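Local structure of sugar ABC transporter substrate-binding protein, BlMnBP1 (Bifidobacterium animalis subsp. lactis ATCC 27673, 6I5R) at residues Ile27-Asp35 and Phe66-Thr74; Glu123-Ala131 and Ile357-Ser365. The protein binds beta-manno-oligosaccharides such as mannobiose and probably delivers them to an ABC transporter for uptake into the bacterium. One frame throughout, in Å; residues are numbered along the deposited sequence.

Interaction 1: Ile27-Asp35 and Phe66-Thr74; sequences IKLGETGKD and FNKMYPNIT
At the turn that leads from helix 59-69 into strand 73-79, Tyr70 reaches across to the loop 27-35 and places its hydroxyl between two backbone groups of that loop. The OH accepts from Gly30 N at 3.0 Å, with an N-H...O angle of 154°, and donates to Thr32 O over a short 2.5 Å, lying in the plane of that carbonyl. The ring meets the loop with its edge: Thr32 O, Gly33 C and Lys34 N all lie near the ring plane, CE1 coming to 3.9 Å from Gly33 C. The loop is itself compact: Lys28 O accepts from both Glu31 N and Thr32 N, and Glu31 to Lys34 form a type II beta turn with positive phi at Gly33. The helix-to-strand connection belongs to the alpha/beta architecture of periplasmic-binding-protein lobes, in which strand 73-79 runs parallel to strand 38-44; Ile339 of helix 331-346 also packs on Tyr70. A phenylalanine in place of Tyr70 would probably leave Gly30 N and Thr32 O without their shared partner and let the loop shift. Alongside, Met69 runs extended as far as SD, with CG anti to its backbone N (chi1 -177°), bringing SD to 3.7 Å from Gly30 N and 4.1 Å from Leu29 CB. Tyr70 O accepts from Asn67 ND2 at 3.0 Å, and the same ND2 also bonds Ile73 O, tying the turn back to the helix.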
loop_
_atom_site.group_PDB
_atom_site.type_symbol
_atom_site.label_atom_id
_atom_site.label_comp_id
_atom_site.label_asym_id
_atom_site.label_seq_id
_atom_site.Cartn_x
_atom_site.Cartn_y
_atom_site.Cartn_z
ATOM N N ILE A 27 7.582 -12.770 -23.354
ATOM C CA ILE A 27 7.274 -11.598 -24.165
ATOM C C ILE A 27 8.565 -10.849 -24.443
ATOM O O ILE A 27 9.280 -10.464 -23.507
ATOM C CB ILE A 27 6.254 -10.697 -23.445
ATOM C CG1 ILE A 27 4.933 -11.432 -23.263
ATOM C CG2 ILE A 27 6.032 -9.403 -24.203
ATOM C CD1 ILE A 27 3.968 -10.655 -22.458
ATOM N N LYS A 28 8.821 -10.577 -25.722
ATOM C CA LYS A 28 9.899 -9.696 -26.156
ATOM C C LYS A 28 9.296 -8.357 -26.536
ATOM O O LYS A 28 8.767 -8.206 -27.650
ATOM C CB LYS A 28 10.615 -10.336 -27.339
ATOM C CG LYS A 28 11.269 -11.754 -27.101
ATOM C CD LYS A 28 11.630 -12.383 -28.494
ATOM C CE LYS A 28 12.586 -13.558 -28.296
ATOM N NZ LYS A 28 12.789 -14.371 -29.547
ATOM N N LEU A 29 9.331 -7.400 -25.611
ATOM C CA LEU A 29 8.723 -6.101 -25.878
ATOM C C LEU A 29 9.287 -5.448 -27.152
ATOM O O LEU A 29 10.513 -5.284 -27.308
ATOM C CB LEU A 29 8.912 -5.162 -24.694
ATOM C CG LEU A 29 8.092 -5.442 -23.486
ATOM C CD1 LEU A 29 8.517 -4.496 -22.334
ATOM C CD2 LEU A 29 6.597 -5.275 -23.773
ATOM N N GLY A 30 8.387 -5.043 -28.074
ATOM C CA GLY A 30 8.797 -4.506 -29.363
ATOM C C GLY A 30 8.772 -5.520 -30.466
ATOM O O GLY A 30 8.827 -5.147 -31.639
ATOM N N GLU A 31 8.651 -6.787 -30.130
ATOM C CA GLU A 31 8.556 -7.819 -31.149
ATOM C C GLU A 31 7.310 -8.665 -30.985
ATOM O O GLU A 31 6.553 -8.882 -31.964
ATOM C CB GLU A 31 9.828 -8.674 -31.082
ATOM C CG GLU A 31 11.043 -7.873 -31.520
ATOM C CD GLU A 31 11.010 -7.501 -32.986
ATOM O OE1 GLU A 31 10.149 -8.064 -33.716
ATOM O OE2 GLU A 31 11.845 -6.653 -33.413
ATOM N N THR A 32 7.064 -9.133 -29.765
ATOM C CA THR A 32 5.890 -9.950 -29.499
ATOM C C THR A 32 4.612 -9.128 -29.590
ATOM O O THR A 32 4.560 -7.990 -29.122
ATOM C CB THR A 32 5.970 -10.573 -28.104
ATOM O OG1 THR A 32 7.270 -11.145 -27.933
ATOM C CG2 THR A 32 4.885 -11.640 -27.895
ATOM N N GLY A 33 3.593 -9.683 -30.253
ATOM C CA GLY A 33 2.315 -9.043 -30.314
ATOM C C GLY A 33 2.216 -7.866 -31.235
ATOM O O GLY A 33 1.155 -7.211 -31.212
ATOM N N LYS A 34 3.237 -7.647 -32.065
ATOM C CA LYS A 34 3.240 -6.428 -32.901
ATOM C C LYS A 34 2.101 -6.379 -33.944
ATOM O O LYS A 34 1.817 -5.307 -34.513
ATOM C CB LYS A 34 4.557 -6.279 -33.628
ATOM C CG LYS A 34 4.619 -7.572 -34.526
ATOM C CD LYS A 34 6.060 -7.882 -35.017
ATOM C CE LYS A 34 5.935 -9.185 -35.823
ATOM N NZ LYS A 34 5.799 -10.272 -34.811
ATOM N N ASP A 35 1.511 -7.537 -34.269
ATOM C CA ASP A 35 0.420 -7.667 -35.219
ATOM C C ASP A 35 -0.934 -7.423 -34.574
ATOM O O ASP A 35 -1.950 -7.427 -35.269
ATOM C CB ASP A 35 0.461 -9.071 -35.840
ATOM C CG ASP A 35 0.548 -10.215 -34.780
ATOM O OD1 ASP A 35 0.968 -10.010 -33.585
ATOM O OD2 ASP A 35 0.228 -11.374 -35.187
ATOM N N PHE A 66 3.957 4.344 -24.671
ATOM C CA PHE A 66 3.689 2.965 -25.032
ATOM C C PHE A 66 3.304 2.852 -26.502
ATOM O O PHE A 66 3.688 1.894 -27.187
ATOM C CB PHE A 66 2.581 2.431 -24.132
ATOM C CG PHE A 66 2.029 1.093 -24.556
ATOM C CD1 PHE A 66 2.738 -0.070 -24.309
ATOM C CD2 PHE A 66 0.786 0.996 -25.130
ATOM C CE1 PHE A 66 2.224 -1.291 -24.645
ATOM C CE2 PHE A 66 0.269 -0.237 -25.488
ATOM C CZ PHE A 66 1.001 -1.375 -25.246
ATOM N N ASN A 67 2.517 3.807 -27.002
ATOM C CA ASN A 67 1.985 3.663 -28.357
ATOM C C ASN A 67 3.061 3.902 -29.409
ATOM O O ASN A 67 2.866 3.545 -30.572
ATOM C CB ASN A 67 0.801 4.602 -28.603
ATOM C CG ASN A 67 -0.491 4.071 -28.030
ATOM O OD1 ASN A 67 -1.321 4.823 -27.560
ATOM N ND2 ASN A 67 -0.678 2.767 -28.096
ATOM N N LYS A 68 4.194 4.475 -29.031
ATOM C CA LYS A 68 5.308 4.529 -29.972
ATOM C C LYS A 68 5.825 3.133 -30.272
ATOM O O LYS A 68 6.321 2.864 -31.379
ATOM C CB LYS A 68 6.426 5.408 -29.422
ATOM C CG LYS A 68 5.980 6.857 -29.074
ATOM C CD LYS A 68 7.162 7.713 -28.722
ATOM C CE LYS A 68 6.802 8.849 -27.782
ATOM N NZ LYS A 68 5.944 9.857 -28.416
ATOM N N MET A 69 5.693 2.220 -29.304
ATOM C CA MET A 69 6.159 0.854 -29.469
ATOM C C MET A 69 5.062 -0.074 -29.977
ATOM O O MET A 69 5.353 -0.970 -30.787
ATOM C CB MET A 69 6.738 0.346 -28.143
ATOM C CG MET A 69 7.329 -1.054 -28.240
ATOM S SD MET A 69 7.883 -1.700 -26.650
ATOM C CE MET A 69 9.173 -0.534 -26.191
ATOM N N TYR A 70 3.808 0.146 -29.562
ATOM C CA TYR A 70 2.666 -0.665 -29.982
ATOM C C TYR A 70 1.546 0.281 -30.373
ATOM O O TYR A 70 0.639 0.553 -29.575
ATOM C CB TYR A 70 2.179 -1.615 -28.886
ATOM C CG TYR A 70 3.089 -2.787 -28.623
ATOM C CD1 TYR A 70 2.979 -3.963 -29.358
ATOM C CD2 TYR A 70 4.067 -2.720 -27.639
ATOM C CE1 TYR A 70 3.821 -5.047 -29.128
ATOM C CE2 TYR A 70 4.896 -3.794 -27.390
ATOM C CZ TYR A 70 4.767 -4.955 -28.136
ATOM O OH TYR A 70 5.598 -6.021 -27.890
ATOM N N PRO A 71 1.572 0.801 -31.603
ATOM C CA PRO A 71 0.576 1.822 -31.981
ATOM C C PRO A 71 -0.826 1.272 -32.124
ATOM O O PRO A 71 -1.794 2.033 -32.025
ATOM C CB PRO A 71 1.118 2.369 -33.313
ATOM C CG PRO A 71 2.069 1.291 -33.814
ATOM C CD PRO A 71 2.690 0.731 -32.565
ATOM N N ASN A 72 -0.985 -0.029 -32.327
ATOM C CA ASN A 72 -2.310 -0.592 -32.544
ATOM C C ASN A 72 -2.897 -1.246 -31.303
ATOM O O ASN A 72 -3.955 -1.865 -31.399
ATOM C CB ASN A 72 -2.263 -1.550 -33.729
ATOM C CG ASN A 72 -1.621 -0.892 -34.960
ATOM O OD1 ASN A 72 -0.631 -1.388 -35.530
ATOM N ND2 ASN A 72 -2.156 0.243 -35.343
ATOM N N ILE A 73 -2.269 -1.082 -30.145
ATOM C CA ILE A 73 -2.880 -1.443 -28.878
ATOM C C ILE A 73 -3.336 -0.139 -28.238
ATOM O O ILE A 73 -2.537 0.591 -27.635
ATOM C CB ILE A 73 -1.927 -2.216 -27.970
ATOM C CG1 ILE A 73 -1.590 -3.575 -28.562
ATOM C CG2 ILE A 73 -2.560 -2.386 -26.557
ATOM C CD1 ILE A 73 -0.622 -4.375 -27.728
ATOM N N THR A 74 -4.625 0.144 -28.356
ATOM C CA THR A 74 -5.215 1.326 -27.752
ATOM C C THR A 74 -5.566 1.028 -26.302
ATOM O O THR A 74 -6.256 0.047 -26.002
ATOM C CB THR A 74 -6.462 1.767 -28.527
ATOM O OG1 THR A 74 -6.090 2.249 -29.829
ATOM C CG2 THR A 74 -7.216 2.842 -27.741
#

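Interaction 2: Glu123-Ala131 and Ile357-Ser365; sequences EMEKVIKLA and IPIKADDES
Ile128 and Lys360 form a single beta bridge between two segments that are mostly loop, and around it the backbones pack closely. Lys129 N gives a nearly straight bond (167°) to Ile359 O at 2.8 Å, lying in the carbonyl plane. Ala361 N approaches Val127 O from well above its carbonyl plane, at 2.9 Å, while Ala361 CB presses to 3.3 Å from Val127 C. Ile128 CA also sits 3.2 Å from Ile359 O, a CA-H...O contact to the same oxygen that accepts from Lys129 N. Next to the bridge, Ile359 turns CG2 onto Ile128 CB, and its CD1 meets Leu130 CD1 at 4.1 Å, the two side chains crossing at about a right angle. The other strong grip is polar: extended beyond CG, Lys129 passes alongside Pro358 O and sets NZ between two carbonyls. From this NZ, Asp363 O is met almost end-on at 2.5 Å and Pro358 O at 2.8 Å, so the ammonium is held by backbone oxygens, with the Glu364 carboxylate nearby, beyond salt-bridge range. On the looser solvent side, Lys126 turns away to a salt bridge with Glu123 OE2, and exposed Asp362 makes a long salt bridge with Lys360. Inward, Ile128 packs on Ile143 and Ile359 on Ala144, so the two segments, one running on from helix 121-124, the other coming after helix 350-353, lie side by side against strand 139-155.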
loop_
_atom_site.group_PDB
_atom_site.type_symbol
_atom_site.label_atom_id
_atom_site.label_comp_id
_atom_site.label_asym_id
_atom_site.label_seq_id
_atom_site.Cartn_x
_atom_site.Cartn_y
_atom_site.Cartn_z
ATOM N N GLU A 123 9.489 -18.925 -12.042
ATOM C CA GLU A 123 9.991 -18.269 -13.249
ATOM C C GLU A 123 9.842 -16.756 -13.159
ATOM O O GLU A 123 10.698 -16.014 -13.653
ATOM C CB GLU A 123 9.280 -18.807 -14.510
ATOM C CG GLU A 123 9.812 -20.174 -14.994
ATOM C CD GLU A 123 11.319 -20.156 -15.266
ATOM O OE1 GLU A 123 11.765 -19.423 -16.176
ATOM O OE2 GLU A 123 12.059 -20.849 -14.529
ATOM N N MET A 124 8.749 -16.272 -12.552
ATOM C CA MET A 124 8.533 -14.835 -12.467
ATOM C C MET A 124 9.580 -14.176 -11.575
ATOM O O MET A 124 10.037 -13.064 -11.859
ATOM C CB MET A 124 7.121 -14.548 -11.966
ATOM C CG MET A 124 6.013 -14.976 -12.932
ATOM S SD MET A 124 6.108 -14.035 -14.477
ATOM C CE MET A 124 5.736 -12.364 -13.894
ATOM N N GLU A 125 9.993 -14.853 -10.508
ATOM C CA GLU A 125 10.960 -14.223 -9.614
ATOM C C GLU A 125 12.287 -13.962 -10.312
ATOM O O GLU A 125 13.129 -13.250 -9.759
ATOM C CB GLU A 125 11.147 -15.078 -8.355
ATOM C CG GLU A 125 12.007 -16.291 -8.514
ATOM C CD GLU A 125 12.153 -17.084 -7.214
ATOM O OE1 GLU A 125 13.034 -17.989 -7.156
ATOM O OE2 GLU A 125 11.370 -16.810 -6.279
ATOM N N LYS A 126 12.500 -14.534 -11.496
ATOM C CA LYS A 126 13.686 -14.222 -12.279
ATOM C C LYS A 126 13.582 -12.874 -12.991
ATOM O O LYS A 126 14.603 -12.342 -13.431
ATOM C CB LYS A 126 13.942 -15.315 -13.320
ATOM C CG LYS A 126 14.048 -16.721 -12.734
ATOM C CD LYS A 126 14.428 -17.818 -13.770
ATOM C CE LYS A 126 14.438 -19.185 -13.083
ATOM N NZ LYS A 126 14.807 -20.348 -13.922
ATOM N N VAL A 127 12.393 -12.290 -13.100
ATOM C CA VAL A 127 12.227 -11.115 -13.939
ATOM C C VAL A 127 11.464 -10.002 -13.240
ATOM O O VAL A 127 11.458 -8.858 -13.706
ATOM C CB VAL A 127 11.535 -11.497 -15.264
ATOM C CG1 VAL A 127 12.440 -12.429 -16.046
ATOM C CG2 VAL A 127 10.200 -12.138 -15.008
ATOM N N ILE A 128 10.831 -10.304 -12.107
ATOM C CA ILE A 128 10.248 -9.253 -11.288
ATOM C C ILE A 128 10.528 -9.505 -9.815
ATOM O O ILE A 128 10.730 -10.641 -9.377
ATOM C CB ILE A 128 8.722 -9.110 -11.491
ATOM C CG1 ILE A 128 8.009 -10.367 -11.020
ATOM C CG2 ILE A 128 8.379 -8.811 -12.956
ATOM C CD1 ILE A 128 6.486 -10.234 -11.113
ATOM N N LYS A 129 10.491 -8.413 -9.053
ATOM C CA LYS A 129 10.433 -8.439 -7.603
ATOM C C LYS A 129 9.015 -8.751 -7.115
ATOM O O LYS A 129 8.019 -8.527 -7.813
ATOM C CB LYS A 129 10.877 -7.090 -7.036
ATOM C CG LYS A 129 12.251 -6.678 -7.490
ATOM C CD LYS A 129 12.650 -5.290 -7.008
ATOM C CE LYS A 129 13.831 -4.792 -7.830
ATOM N NZ LYS A 129 14.248 -3.392 -7.540
ATOM N N LEU A 130 8.933 -9.298 -5.912
ATOM C CA LEU A 130 7.668 -9.513 -5.230
ATOM C C LEU A 130 6.764 -10.459 -6.013
ATOM O O LEU A 130 5.548 -10.309 -6.020
ATOM C CB LEU A 130 6.965 -8.182 -4.979
ATOM C CG LEU A 130 7.845 -7.209 -4.208
ATOM C CD1 LEU A 130 7.220 -5.813 -4.198
ATOM C CD2 LEU A 130 8.051 -7.678 -2.767
ATOM N N ALA A 131 7.372 -11.452 -6.665
ATOM C CA ALA A 131 6.616 -12.348 -7.521
ATOM C C ALA A 131 5.645 -13.216 -6.746
ATOM O O ALA A 131 4.655 -13.656 -7.324
ATOM C CB ALA A 131 7.559 -13.248 -8.333
ATOM N N ILE A 357 10.020 1.928 -5.812
ATOM C CA ILE A 357 11.113 0.997 -6.139
ATOM C C ILE A 357 10.718 0.233 -7.380
ATOM O O ILE A 357 9.637 -0.381 -7.418
ATOM C CB ILE A 357 11.379 0.054 -4.958
ATOM C CG1 ILE A 357 11.947 0.854 -3.789
ATOM C CG2 ILE A 357 12.285 -1.094 -5.382
ATOM C CD1 ILE A 357 11.593 0.216 -2.472
ATOM N N PRO A 358 11.548 0.232 -8.439
ATOM C CA PRO A 358 11.192 -0.509 -9.656
ATOM C C PRO A 358 11.058 -1.993 -9.382
ATOM O O PRO A 358 11.710 -2.558 -8.497
ATOM C CB PRO A 358 12.352 -0.239 -10.624
ATOM C CG PRO A 358 13.279 0.689 -9.967
ATOM C CD PRO A 358 12.871 0.881 -8.526
ATOM N N ILE A 359 10.188 -2.619 -10.169
ATOM C CA ILE A 359 9.831 -4.014 -9.983
ATOM C C ILE A 359 10.577 -4.945 -10.932
ATOM O O ILE A 359 10.702 -6.142 -10.625
ATOM C CB ILE A 359 8.297 -4.162 -10.118
ATOM C CG1 ILE A 359 7.647 -3.316 -9.023
ATOM C CG2 ILE A 359 7.865 -5.602 -10.031
ATOM C CD1 ILE A 359 7.893 -3.789 -7.654
ATOM N N LYS A 360 11.096 -4.446 -12.056
ATOM C CA LYS A 360 11.953 -5.285 -12.877
ATOM C C LYS A 360 13.067 -5.859 -12.011
ATOM O O LYS A 360 13.726 -5.131 -11.256
ATOM C CB LYS A 360 12.537 -4.494 -14.049
ATOM C CG LYS A 360 13.329 -5.385 -14.987
ATOM C CD LYS A 360 13.923 -4.621 -16.168
ATOM C CE LYS A 360 14.394 -5.616 -17.197
ATOM N NZ LYS A 360 14.856 -4.949 -18.438
ATOM N N ALA A 361 13.257 -7.175 -12.099
ATOM C CA ALA A 361 14.080 -7.882 -11.123
ATOM C C ALA A 361 15.480 -7.301 -11.045
ATOM O O ALA A 361 16.065 -7.229 -9.960
ATOM C CB ALA A 361 14.164 -9.367 -11.462
ATOM N N ASP A 362 16.036 -6.869 -12.178
ATOM C CA ASP A 362 17.453 -6.531 -12.250
ATOM C C ASP A 362 17.738 -5.056 -12.070
ATOM O O ASP A 362 18.840 -4.622 -12.402
ATOM C CB ASP A 362 18.014 -6.937 -13.605
ATOM C CG ASP A 362 17.373 -6.157 -14.734
ATOM O OD1 ASP A 362 17.476 -4.892 -14.787
ATOM O OD2 ASP A 362 16.712 -6.793 -15.571
ATOM N N ASP A 363 16.764 -4.272 -11.628
ATOM C CA ASP A 363 16.912 -2.835 -11.415
ATOM C C ASP A 363 17.032 -2.624 -9.915
ATOM O O ASP A 363 16.056 -2.807 -9.185
ATOM C CB ASP A 363 15.709 -2.084 -11.976
ATOM C CG ASP A 363 15.911 -0.562 -12.033
ATOM O OD1 ASP A 363 16.710 0.019 -11.257
ATOM O OD2 ASP A 363 15.220 0.066 -12.860
ATOM N N GLU A 364 18.215 -2.261 -9.438
ATOM C CA GLU A 364 18.348 -2.008 -8.014
ATOM C C GLU A 364 18.431 -0.512 -7.714
ATOM O O GLU A 364 18.943 -0.125 -6.670
ATOM C CB GLU A 364 19.546 -2.762 -7.442
ATOM C CG GLU A 364 19.601 -4.281 -7.830
ATOM C CD GLU A 364 18.601 -5.208 -7.106
ATOM O OE1 GLU A 364 18.067 -4.880 -6.018
ATOM O OE2 GLU A 364 18.360 -6.326 -7.630
ATOM N N SER A 365 17.919 0.332 -8.606
ATOM C CA SER A 365 17.810 1.752 -8.293
ATOM C C SER A 365 16.714 2.008 -7.249
ATOM O O SER A 365 15.730 1.261 -7.135
ATOM C CB SER A 365 17.528 2.542 -9.573
ATOM O OG SER A 365 16.129 2.686 -9.757
#

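Both contacts tie a loop to another part of the chain through backbone groups, yet they do so differently. Interaction 1 lies near the periphery, its centre about 30 Å from the centre of the chain, and relies on one aromatic hydroxyl clasping a loop. Interaction 2, its centre about 18 Å from that of the chain, joins segments far apart in sequence through a beta bridge and a lysine held by carbonyls. They share no segment: one leans on helix 331-346, the other on strand 139-155. Each is partly buried, with charged side chains at its margins. Their nearest atoms are about 7 Å apart. In interaction 2 the side chain of Ile359 is about 13 Å from a bound mannose unit.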